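Side-chain contacts in glutaminase 1 (Escherichia coli, PDB 1U60), which catalyses the hydrolysis of L-glutamine to L-glutamate and ammonium: residues A27-I30 / P31-N35; L181-A185 / M186-D190; I203-A206 / T207-A210. All blocks are in the same frame, centred on the assembly; numbering follows the deposited sequence.

Glutaminase has the fold of the beta-lactamase clan, an antiparallel sheet packed with helices, and the three contacts follow one another along the chain without nesting or crossing. Interaction 1 comes first, closing the turn where the loop after helix 4-18 enters the short helix 31-34, against helix 155-162. Much later in the chain, interaction 2 closes the turn between helix 166-178 and helix 185-195, and ties that entry to helices 117-126 and 132-147. Interaction 3 lies within helix 202-213, which packs on strands 42-47 and 274-279. Interactions 2 and 3 sit on opposite sides of the chain's centre, with their own centres 28 Å apart; none of the three touches another.

Interaction 1. Residues A27-I30 / P31-N35; sequences ADYI and PFLAN
Leu-33 turns back from the first turn of the short helix 31-34 and packs against Ala-27, Tyr-29 and Ile-30, a hydrophobic contact around the N-terminal end of a helix. Leu-33 CB lies 3.5 Å from the carbonyl O of Ala-27. With CG anti to its own carbonyl carbon (chi1 -67°), the side chain leans toward the loop, and Leu-33 CG comes 3.9 Å from Ile-30 CG1. Beyond it, Leu-33 CD1 rests 3.8 Å from CG1 of Ile-30, touches CB of Ala-27, and approaches the phenol end of Tyr-29 obliquely, 3.7 Å from Tyr-29 CZ. A branched leucine suits this place because one methyl can meet three neighbours at once, while Ala-27 is small enough to let it in.

Ile-30 stands at the N-cap position and has no side-chain acceptor to offer the helix. Its contribution is apolar: Ile-30 CG1, set between the backbone N and the carbonyl carbon, crosses the Leu-33 side chain at a slant, and the same isoleucine packs on Ser-160 and Glu-161 of helix 155-162. Pro-31 follows, well suited to a first helical turn because its ring fixes phi and its nitrogen has no hydrogen to leave without an acceptor. Asp-28 CB meets Ala-34 CB at 3.7 Å, where a small residue allows the loop to lie close.

The Tyr-29 ring that meets Leu-33 near its hydroxyl end also touches Val-262, and its OH is hydrogen-bonded to Glu-161 OE2. Both partners are predicted to bind substrate, so the contact probably lies beside the substrate pocket. The first turn itself is closed by the backbone: Ala-34 N donates to Ile-30 O at 3.3 Å, lying in the carbonyl plane with an N-H...O angle of 165°.

Interaction 2. Residues L181-A185 / M186-D190; sequences LYCDA and MEACD
Asp-184 caps the N terminus of helix 185-195 with one carboxylate oxygen: OD2 accepts from Glu-187 N at 3.0 Å, on its anti side, and more weakly from Met-186 N at 3.3 Å. Its CG lies anti to the backbone N (chi1 174°), which swings the carboxylate over the first turn. Aspartate suits this position because its short side chain reaches amides that have no preceding helical carbonyl, and its negative charge probably interacts favourably with the helix dipole. A water links OD1, weakly, to Met-186 N; another joins Asp-184 N to Glu-187 OE1. Backbone bonds from Ala-188 N to Asp-184 O and from Cys-189 N to Ala-185 O continue the turn.

Further out the packing is apolar. Cys-183 SG lies 3.8 Å from Ala-188 CB. Leu-181 CD2 meets Ala-188 CB at 3.9 Å; alanine is small enough there to admit both. The bent Met-186 chain brings CE back to 3.9 Å from Ala-185 CB.

Around this turn, Met-186 and Ala-185 pack on Trp-173 of helix 166-178, Leu-181 and Ala-188 touch Ser-125 of helix 117-126, and Glu-187 forms a salt bridge with Arg-135 of helix 132-147.

Interaction 3. Residues I203-A206 / T207-A210; sequences IELA and TLGA
Residues 203-210 form two turns of regular alpha helix, in which the amides of Thr-207, Leu-208, Gly-209 and Ala-210 donate to the carbonyls of Ile-203, Glu-204, Leu-205 and Ala-206, at 2.9 to 3.2 Å between each N and its O. Thr-207 adds a side-chain bond to this ladder. Its hydroxyl OG1 stands beside the backbone N, anti to the carbonyl carbon (chi1 -60°), and this brings it back over the preceding turn to donate to Ile-203 O at 2.7 Å. The two donors of Thr-207, OG1 and N, reach that oxygen from opposite faces of its carbonyl plane. The Thr-207 side chain also packs on Val-46 and Leu-220.

Leu-205 and Leu-208 lie one turn apart on another flank, CD1 of the first 4.2 Å from CD2 of the second, a loose touch. Ala-206 and Ala-210 are small, which lets the helix lie close to the sheet: both meet Val-46 of strand 42-47, and Ala-206 also touches Ala-277 of strand 274-279. Glu-204 extends to a salt bridge with Arg-61.

A threonine here can sit in a buried place because its hydroxyl hydrogen is spent on a carbonyl of its own helix: Ile-203 O accepts two bonds, and the donor is paired although the residue is buried.

Interaction 1. Residues A27-I30 / P31-N35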
loop_
_atom_site.group_PDB
_atom_site.type_symbol
_atom_site.label_atom_id
_atom_site.label_comp_id
_atom_site.label_asym_id
_atom_site.label_seq_id
_atom_site.Cartn_x
_atom_site.Cartn_y
_atom_site.Cartn_z
ATOM N N ALA A 27 6.147 25.124 3.845
ATOM C CA ALA A 27 5.120 25.265 4.859
ATOM C C ALA A 27 5.306 26.631 5.520
ATOM O O ALA A 27 6.450 27.040 5.739
ATOM C CB ALA A 27 5.220 24.155 5.901
ATOM N N ASP A 28 4.199 27.353 5.729
ATOM C CA ASP A 28 4.286 28.703 6.280
ATOM C C ASP A 28 3.216 29.056 7.325
ATOM O O ASP A 28 3.001 30.230 7.645
ATOM C CB ASP A 28 4.352 29.716 5.132
ATOM C CG ASP A 28 3.048 29.807 4.348
ATOM O OD1 ASP A 28 2.077 29.112 4.694
ATOM O OD2 ASP A 28 2.910 30.584 3.379
ATOM N N TYR A 29 2.602 28.054 7.922
ATOM C CA TYR A 29 1.563 28.315 8.899
ATOM C C TYR A 29 2.132 28.761 10.240
ATOM O O TYR A 29 1.391 29.288 11.052
ATOM C CB TYR A 29 0.619 27.130 9.052
ATOM C CG TYR A 29 1.310 25.889 9.536
ATOM C CD1 TYR A 29 1.856 24.973 8.645
ATOM C CD2 TYR A 29 1.415 25.643 10.872
ATOM C CE1 TYR A 29 2.494 23.835 9.108
ATOM C CE2 TYR A 29 2.058 24.513 11.336
ATOM C CZ TYR A 29 2.598 23.640 10.457
ATOM O OH TYR A 29 3.222 22.518 10.957
ATOM N N ILE A 30 3.435 28.529 10.454
ATOM C CA ILE A 30 4.177 29.118 11.577
ATOM C C ILE A 30 5.445 29.735 10.996
ATOM O O ILE A 30 5.968 29.244 10.007
ATOM C CB ILE A 30 4.538 28.131 12.697
ATOM C CG1 ILE A 30 5.222 26.858 12.165
ATOM C CG2 ILE A 30 3.277 27.746 13.524
ATOM C CD1 ILE A 30 5.923 26.072 13.269
ATOM N N PRO A 31 5.911 30.834 11.566
ATOM C CA PRO A 31 7.095 31.513 11.024
ATOM C C PRO A 31 8.359 30.669 10.927
ATOM O O PRO A 31 9.108 30.833 9.961
ATOM C CB PRO A 31 7.295 32.686 12.001
ATOM C CG PRO A 31 5.941 32.974 12.487
ATOM C CD PRO A 31 5.281 31.624 12.646
ATOM N N PHE A 32 8.615 29.800 11.898
ATOM C CA PHE A 32 9.806 28.997 11.880
ATOM C C PHE A 32 9.902 28.260 10.536
ATOM O O PHE A 32 10.965 28.269 9.911
ATOM C CB PHE A 32 9.813 27.977 13.031
ATOM C CG PHE A 32 11.099 27.210 13.153
ATOM C CD1 PHE A 32 12.127 27.675 13.935
ATOM C CD2 PHE A 32 11.278 26.017 12.463
ATOM C CE1 PHE A 32 13.316 26.948 14.071
ATOM C CE2 PHE A 32 12.455 25.321 12.554
ATOM C CZ PHE A 32 13.489 25.782 13.367
ATOM N N LEU A 33 8.832 27.573 10.133
ATOM C CA LEU A 33 8.844 26.823 8.870
ATOM C C LEU A 33 8.960 27.761 7.664
ATOM O O LEU A 33 9.635 27.455 6.684
ATOM C CB LEU A 33 7.614 25.921 8.791
ATOM C CG LEU A 33 7.583 24.795 9.811
ATOM C CD1 LEU A 33 6.235 24.079 9.758
ATOM C CD2 LEU A 33 8.732 23.788 9.548
ATOM N N ALA A 34 8.240 28.890 7.706
ATOM C CA ALA A 34 8.261 29.841 6.611
ATOM C C ALA A 34 9.673 30.393 6.325
ATOM O O ALA A 34 10.030 30.653 5.174
ATOM C CB ALA A 34 7.317 31.020 6.931
ATOM N N ASN A 35 10.473 30.476 7.379
ATOM C CA ASN A 35 11.773 31.165 7.411
ATOM C C ASN A 35 12.949 30.224 7.156
ATOM O O ASN A 35 14.084 30.655 7.022
ATOM C CB ASN A 35 11.954 31.844 8.776
ATOM C CG ASN A 35 11.041 33.058 8.967
ATOM O OD1 ASN A 35 10.493 33.600 8.004
ATOM N ND2 ASN A 35 10.862 33.480 10.240
#

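Interaction 2. Residues L181-A185 / M186-D190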
loop_
_atom_site.group_PDB
_atom_site.type_symbol
_atom_site.label_atom_id
_atom_site.label_comp_id
_atom_site.label_asym_id
_atom_site.label_seq_id
_atom_site.Cartn_x
_atom_site.Cartn_y
_atom_site.Cartn_z
ATOM N N LEU A 181 -10.053 7.594 21.448
ATOM C CA LEU A 181 -8.985 8.293 22.131
ATOM C C LEU A 181 -8.847 7.722 23.513
ATOM O O LEU A 181 -9.853 7.531 24.205
ATOM C CB LEU A 181 -9.207 9.803 22.193
ATOM C CG LEU A 181 -7.849 10.535 22.342
ATOM C CD1 LEU A 181 -7.154 10.673 21.023
ATOM C CD2 LEU A 181 -7.981 11.913 22.996
ATOM N N TYR A 182 -7.619 7.408 23.898
ATOM C CA TYR A 182 -7.339 6.520 25.056
ATOM C C TYR A 182 -6.698 7.236 26.215
ATOM O O TYR A 182 -6.243 6.601 27.203
ATOM C CB TYR A 182 -6.549 5.278 24.605
ATOM C CG TYR A 182 -7.202 4.726 23.347
ATOM C CD1 TYR A 182 -8.437 4.064 23.430
ATOM C CD2 TYR A 182 -6.658 4.926 22.101
ATOM C CE1 TYR A 182 -9.101 3.593 22.328
ATOM C CE2 TYR A 182 -7.361 4.467 20.906
ATOM C CZ TYR A 182 -8.572 3.804 21.060
ATOM O OH TYR A 182 -9.283 3.332 20.001
ATOM N N CYS A 183 -6.692 8.554 26.133
ATOM C CA CYS A 183 -6.348 9.403 27.301
ATOM C C CYS A 183 -7.082 10.724 27.139
ATOM O O CYS A 183 -7.868 10.908 26.187
ATOM C CB CYS A 183 -4.842 9.604 27.456
ATOM S SG CYS A 183 -4.057 10.664 26.198
ATOM N N ASP A 184 -6.892 11.608 28.084
ATOM C CA ASP A 184 -7.474 12.947 28.052
ATOM C C ASP A 184 -7.195 13.642 26.705
ATOM O O ASP A 184 -6.074 13.587 26.217
ATOM C CB ASP A 184 -6.861 13.712 29.208
ATOM C CG ASP A 184 -7.238 15.168 29.232
ATOM O OD1 ASP A 184 -8.344 15.498 29.752
ATOM O OD2 ASP A 184 -6.498 16.080 28.783
ATOM N N ALA A 185 -8.203 14.288 26.115
ATOM C CA ALA A 185 -8.097 14.830 24.754
ATOM C C ALA A 185 -6.982 15.874 24.657
ATOM O O ALA A 185 -6.221 15.867 23.694
ATOM C CB ALA A 185 -9.429 15.420 24.311
ATOM N N MET A 186 -6.886 16.782 25.628
ATOM C CA MET A 186 -5.935 17.870 25.494
ATOM C C MET A 186 -4.510 17.374 25.802
ATOM O O MET A 186 -3.587 17.829 25.174
ATOM C CB MET A 186 -6.361 19.162 26.243
ATOM C CG MET A 186 -7.555 19.916 25.477
ATOM S SD MET A 186 -7.499 20.288 23.574
ATOM C CE MET A 186 -8.179 18.791 22.901
ATOM N N GLU A 187 -4.354 16.392 26.701
ATOM C CA GLU A 187 -3.071 15.691 26.857
ATOM C C GLU A 187 -2.582 15.059 25.560
ATOM O O GLU A 187 -1.410 15.191 25.214
ATOM C CB GLU A 187 -3.202 14.597 27.938
ATOM C CG GLU A 187 -2.013 13.638 28.080
ATOM C CD GLU A 187 -2.145 12.674 29.267
ATOM O OE1 GLU A 187 -3.099 12.887 30.092
ATOM O OE2 GLU A 187 -1.293 11.723 29.377
ATOM N N ALA A 188 -3.453 14.317 24.890
ATOM C CA ALA A 188 -3.082 13.714 23.619
ATOM C C ALA A 188 -2.673 14.769 22.598
ATOM O O ALA A 188 -1.686 14.607 21.874
ATOM C CB ALA A 188 -4.202 12.862 23.066
ATOM N N CYS A 189 -3.422 15.856 22.546
ATOM C CA CYS A 189 -3.176 16.893 21.557
ATOM C C CYS A 189 -1.844 17.564 21.881
ATOM O O CYS A 189 -1.020 17.794 21.007
ATOM C CB CYS A 189 -4.354 17.867 21.500
ATOM S SG CYS A 189 -4.185 19.142 20.223
ATOM N N ASP A 190 -1.607 17.852 23.148
ATOM C CA ASP A 190 -0.381 18.490 23.568
ATOM C C ASP A 190 0.825 17.609 23.173
ATOM O O ASP A 190 1.756 18.089 22.566
ATOM C CB ASP A 190 -0.465 18.705 25.088
ATOM C CG ASP A 190 0.822 19.190 25.741
ATOM O OD1 ASP A 190 1.833 19.589 25.082
ATOM O OD2 ASP A 190 0.894 19.192 26.987
HETATM O O HOH W 1 -8.946 17.286 27.848
HETATM O O HOH W 2 -5.292 11.020 30.494
#

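Interaction 3. Residues I203-A206 / T207-A210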
loop_
_atom_site.group_PDB
_atom_site.type_symbol
_atom_site.label_atom_id
_atom_site.label_comp_id
_atom_site.label_asym_id
_atom_site.label_seq_id
_atom_site.Cartn_x
_atom_site.Cartn_y
_atom_site.Cartn_z
ATOM N N ILE A 203 20.851 12.845 8.099
ATOM C CA ILE A 203 21.495 11.612 8.540
ATOM C C ILE A 203 20.676 10.942 9.627
ATOM O O ILE A 203 20.555 9.725 9.647
ATOM C CB ILE A 203 22.969 11.877 8.882
ATOM C CG1 ILE A 203 23.730 12.047 7.545
ATOM C CG2 ILE A 203 23.593 10.709 9.608
ATOM C CD1 ILE A 203 25.085 12.589 7.673
ATOM N N GLU A 204 20.173 11.737 10.571
ATOM C CA GLU A 204 19.318 11.224 11.629
ATOM C C GLU A 204 18.037 10.623 11.084
ATOM O O GLU A 204 17.624 9.554 11.508
ATOM C CB GLU A 204 19.049 12.325 12.635
ATOM C CG GLU A 204 20.335 12.595 13.424
ATOM C CD GLU A 204 20.342 13.906 14.223
ATOM O OE1 GLU A 204 19.493 14.819 13.979
ATOM O OE2 GLU A 204 21.281 14.017 15.070
ATOM N N LEU A 205 17.447 11.280 10.083
ATOM C CA LEU A 205 16.262 10.711 9.424
ATOM C C LEU A 205 16.560 9.392 8.749
ATOM O O LEU A 205 15.796 8.433 8.888
ATOM C CB LEU A 205 15.644 11.712 8.479
ATOM C CG LEU A 205 14.384 11.317 7.716
ATOM C CD1 LEU A 205 13.317 10.870 8.735
ATOM C CD2 LEU A 205 13.834 12.434 6.855
ATOM N N ALA A 206 17.664 9.331 8.017
ATOM C CA ALA A 206 18.105 8.094 7.399
ATOM C C ALA A 206 18.401 7.014 8.403
ATOM O O ALA A 206 18.213 5.845 8.121
ATOM C CB ALA A 206 19.300 8.317 6.465
ATOM N N THR A 207 18.841 7.406 9.610
ATOM C CA THR A 207 19.068 6.456 10.679
ATOM C C THR A 207 17.776 5.813 11.179
ATOM O O THR A 207 17.745 4.620 11.428
ATOM C CB THR A 207 19.795 7.158 11.827
ATOM O OG1 THR A 207 21.064 7.663 11.376
ATOM C CG2 THR A 207 20.098 6.162 12.916
ATOM N N LEU A 208 16.712 6.615 11.338
ATOM C CA LEU A 208 15.380 6.077 11.636
ATOM C C LEU A 208 15.055 5.010 10.600
ATOM O O LEU A 208 14.641 3.897 10.969
ATOM C CB LEU A 208 14.344 7.179 11.612
ATOM C CG LEU A 208 12.838 6.775 11.561
ATOM C CD1 LEU A 208 12.427 5.868 12.720
ATOM C CD2 LEU A 208 11.931 7.972 11.509
ATOM N N GLY A 209 15.269 5.319 9.331
ATOM C CA GLY A 209 15.061 4.338 8.268
ATOM C C GLY A 209 15.895 3.071 8.398
ATOM O O GLY A 209 15.392 1.974 8.166
ATOM N N ALA A 210 17.172 3.236 8.762
ATOM C CA ALA A 210 18.094 2.150 8.872
ATOM C C ALA A 210 17.758 1.261 10.083
ATOM O O ALA A 210 17.914 0.056 10.028
ATOM C CB ALA A 210 19.488 2.643 8.966
#